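Local coordinates for sensor protein (Geobacter sulfurreducens, PDB 3H7M) that probably acts as a sensor histidine kinase that phosphorylates its own histidine from ATP, this part being its sensor domain, which resembles periplasmic solute-binding proteins, at residues Glu130-Glu134 with Arg135-Lys139. Sequence-based numbering, arbitrary orientation.
Sequences EYLAE and RGYGK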
ATOM      1  N   GLU A 130       3.288  11.031  -7.361  1.00 64.58           N
ATOM      2  CA  GLU A 130       3.353  12.414  -6.897  1.00 69.04           C
ATOM      3  C   GLU A 130       4.802  12.847  -6.694  1.00 67.92           C
ATOM      4  O   GLU A 130       5.227  13.894  -7.190  1.00 68.42           O
ATOM      5  CB  GLU A 130       2.600  12.573  -5.575  1.00 73.26           C
ATOM      6  CG  GLU A 130       1.102  12.350  -5.658  1.00 80.07           C
ATOM      7  CD  GLU A 130       0.458  12.272  -4.282  1.00 88.91           C
ATOM      8  OE1 GLU A 130       0.805  13.105  -3.416  1.00 93.50           O
ATOM      9  OE2 GLU A 130      -0.398  11.385  -4.067  1.00 88.05           O
ATOM     10  N   TYR A 131       5.568  12.026  -5.986  1.00 59.72           N
ATOM     11  CA  TYR A 131       6.953  12.368  -5.709  1.00 61.15           C
ATOM     12  C   TYR A 131       7.853  12.574  -6.918  1.00 64.00           C
ATOM     13  O   TYR A 131       8.731  13.431  -6.898  1.00 74.38           O
ATOM     14  CB  TYR A 131       7.571  11.323  -4.780  1.00 53.84           C
ATOM     15  CG  TYR A 131       9.009  11.616  -4.401  1.00 59.15           C
ATOM     16  CD1 TYR A 131      10.074  11.206  -5.215  1.00 56.95           C
ATOM     17  CD2 TYR A 131       9.311  12.301  -3.217  1.00 61.62           C
ATOM     18  CE1 TYR A 131      11.406  11.467  -4.851  1.00 55.37           C
ATOM     19  CE2 TYR A 131      10.633  12.571  -2.846  1.00 46.94           C
ATOM     20  CZ  TYR A 131      11.668  12.151  -3.662  1.00 57.60           C
ATOM     21  OH  TYR A 131      12.957  12.407  -3.275  1.00 60.24           O
ATOM     22  N   LEU A 132       7.665  11.799  -7.977  1.00 64.26           N
ATOM     23  CA  LEU A 132       8.535  11.971  -9.135  1.00 60.80           C
ATOM     24  C   LEU A 132       8.006  13.020 -10.102  1.00 52.00           C
ATOM     25  O   LEU A 132       8.739  13.519 -10.953  1.00 50.78           O
ATOM     26  CB  LEU A 132       8.739  10.640  -9.867  1.00 58.25           C
ATOM     27  CG  LEU A 132       9.549   9.545  -9.170  1.00 59.72           C
ATOM     28  CD1 LEU A 132       9.573   8.319 -10.076  1.00 50.70           C
ATOM     29  CD2 LEU A 132      10.976  10.022  -8.863  1.00 52.12           C
ATOM     30  N   ALA A 133       6.725  13.326  -9.989  1.00 49.06           N
ATOM     31  CA  ALA A 133       6.118  14.352 -10.835  1.00 57.41           C
ATOM     32  C   ALA A 133       6.767  15.673 -10.388  1.00 58.27           C
ATOM     33  O   ALA A 133       7.395  16.391 -11.182  1.00 50.33           O
ATOM     34  CB  ALA A 133       4.601  14.392 -10.603  1.00 49.80           C
ATOM     35  N   GLU A 134       6.642  15.938  -9.090  1.00 59.42           N
ATOM     36  CA  GLU A 134       7.185  17.121  -8.458  1.00 64.19           C
ATOM     37  C   GLU A 134       8.657  17.245  -8.727  1.00 66.47           C
ATOM     38  O   GLU A 134       9.323  18.132  -8.190  1.00 77.20           O
ATOM     39  CB  GLU A 134       6.967  17.075  -6.947  1.00 70.60           C
ATOM     40  CG  GLU A 134       5.531  17.297  -6.516  1.00 76.68           C
ATOM     41  CD  GLU A 134       5.381  17.278  -5.012  1.00 84.52           C
ATOM     42  OE1 GLU A 134       6.204  17.928  -4.328  1.00 88.73           O
ATOM     43  OE2 GLU A 134       4.437  16.620  -4.518  1.00 82.23           O
ATOM     44  N   ARG A 135       9.184  16.367  -9.561  1.00 53.81           N
ATOM     45  CA  ARG A 135      10.591  16.450  -9.846  1.00 50.62           C
ATOM     46  C   ARG A 135      10.923  16.408 -11.328  1.00 52.45           C
ATOM     47  O   ARG A 135      12.075  16.122 -11.707  1.00 49.44           O
ATOM     48  CB  ARG A 135      11.340  15.368  -9.081  1.00 60.28           C
ATOM     49  CG  ARG A 135      11.385  15.611  -7.578  1.00 66.65           C
ATOM     50  CD  ARG A 135      12.405  14.691  -6.914  1.00 68.38           C
ATOM     51  NE  ARG A 135      12.803  15.164  -5.591  1.00 72.03           N
ATOM     52  CZ  ARG A 135      11.971  15.330  -4.568  1.00 72.26           C
ATOM     53  NH1 ARG A 135      10.672  15.056  -4.708  1.00 58.58           N
ATOM     54  NH2 ARG A 135      12.446  15.775  -3.408  1.00 67.19           N
ATOM     55  N   GLY A 136       9.910  16.709 -12.150  1.00 52.14           N
ATOM     56  CA  GLY A 136      10.069  16.762 -13.600  1.00 57.50           C
ATOM     57  C   GLY A 136      10.178  15.470 -14.404  1.00 64.35           C
ATOM     58  O   GLY A 136      10.534  15.489 -15.593  1.00 57.77           O
ATOM     59  N   TYR A 137       9.869  14.347 -13.763  1.00 63.60           N
ATOM     60  CA  TYR A 137       9.928  13.042 -14.402  1.00 62.76           C
ATOM     61  C   TYR A 137       8.682  12.766 -15.244  1.00 61.25           C
ATOM     62  O   TYR A 137       8.737  12.071 -16.252  1.00 61.82           O
ATOM     63  CB  TYR A 137      10.082  11.974 -13.318  1.00 63.73           C
ATOM     64  CG  TYR A 137      11.462  11.927 -12.693  1.00 61.19           C
ATOM     65  CD1 TYR A 137      12.473  11.165 -13.268  1.00 57.19           C
ATOM     66  CD2 TYR A 137      11.759  12.638 -11.526  1.00 64.54           C
ATOM     67  CE1 TYR A 137      13.756  11.099 -12.702  1.00 63.04           C
ATOM     68  CE2 TYR A 137      13.049  12.581 -10.948  1.00 61.35           C
ATOM     69  CZ  TYR A 137      14.040  11.806 -11.549  1.00 60.66           C
ATOM     70  OH  TYR A 137      15.316  11.738 -11.023  1.00 58.17           O
ATOM     71  N   GLY A 138       7.562  13.330 -14.816  1.00 62.55           N
ATOM     72  CA  GLY A 138       6.296  13.144 -15.506  1.00 66.61           C
ATOM     73  C   GLY A 138       6.260  12.814 -16.991  1.00 69.01           C
ATOM     74  O   GLY A 138       5.420  12.030 -17.419  1.00 70.89           O
ATOM     75  N   LYS A 139       7.138  13.404 -17.794  1.00 72.84           N
ATOM     76  CA  LYS A 139       7.118  13.116 -19.230  1.00 73.86           C
ATOM     77  C   LYS A 139       7.622  11.707 -19.511  1.00 73.33           C
ATOM     78  O   LYS A 139       7.066  10.992 -20.336  1.00 70.57           O
ATOM     79  CB  LYS A 139       7.982  14.123 -20.004  1.00 72.46           C
ATOM     80  CG  LYS A 139       9.414  14.200 -19.500  1.00 74.71           C
ATOM     81  CD  LYS A 139      10.405  14.611 -20.574  1.00 72.43           C
ATOM     82  CE  LYS A 139      11.820  14.617 -19.990  1.00 79.13           C
ATOM     83  NZ  LYS A 139      12.906  14.307 -20.983  1.00 82.01           N
TER
HETATM   84  O   HOH W   1       6.630  16.341 -13.666  1.00 59.37           O
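A Schellman motif ends helix 127-133 in this periplasmic-binding-protein-like sensor domain, with Tyr137 N bonded back to Leu132 O at 3.1 Å and Gly136 N to Ala133 O at 2.7 Å. Gly136 is the C-prime residue; its phi of 75° is easily adopted without a side chain, and the turn it makes leads the chain on to strand 141-144. A water also donates to Ala133 O at 2.6 Å, giving this last helical carbonyl a second partner.

Leu132 and Tyr137 add the apolar contact that commonly accompanies such a cap. The methyl CD2 of Leu132 sits over one face of the Tyr137 ring, toward its rim, 3.8 Å from Tyr137 CD2, and both side chains are buried. Leucine suits the place because its branched end lays a methyl on the broad tyrosine face, while the Tyr137 hydroxyl, OH, still reaches a polar partner, making a weak hydrogen bond to Leu112 O in a neighbouring loop.

Tyr131 and Arg135 pair on the more exposed flank. Tyr131 swings its ring away from the backbone N (chi1 -178°) and offers a face to the guanidinium, which lies flat on it, the planes 14° apart, in an off-centre cation-pi stack. Arg135 NH1 lies over the ring near its rim, 3.1 Å from Tyr131 CE2, while Tyr131 CZ lies over the centre of the guanidinium. Arginine suits this place because its chain, extended from CG to NE, carries a flat cation back over the preceding turn. Replacing Tyr131 by alanine removes the ring, and the guanidinium would probably lose its aromatic platform and turn more freely, with the weak bond to the backbone carbonyl remaining. That bond lies at the guanidinium's edge and in its plane, running from Arg135 NH1 to Tyr131 O over 3.3 Å.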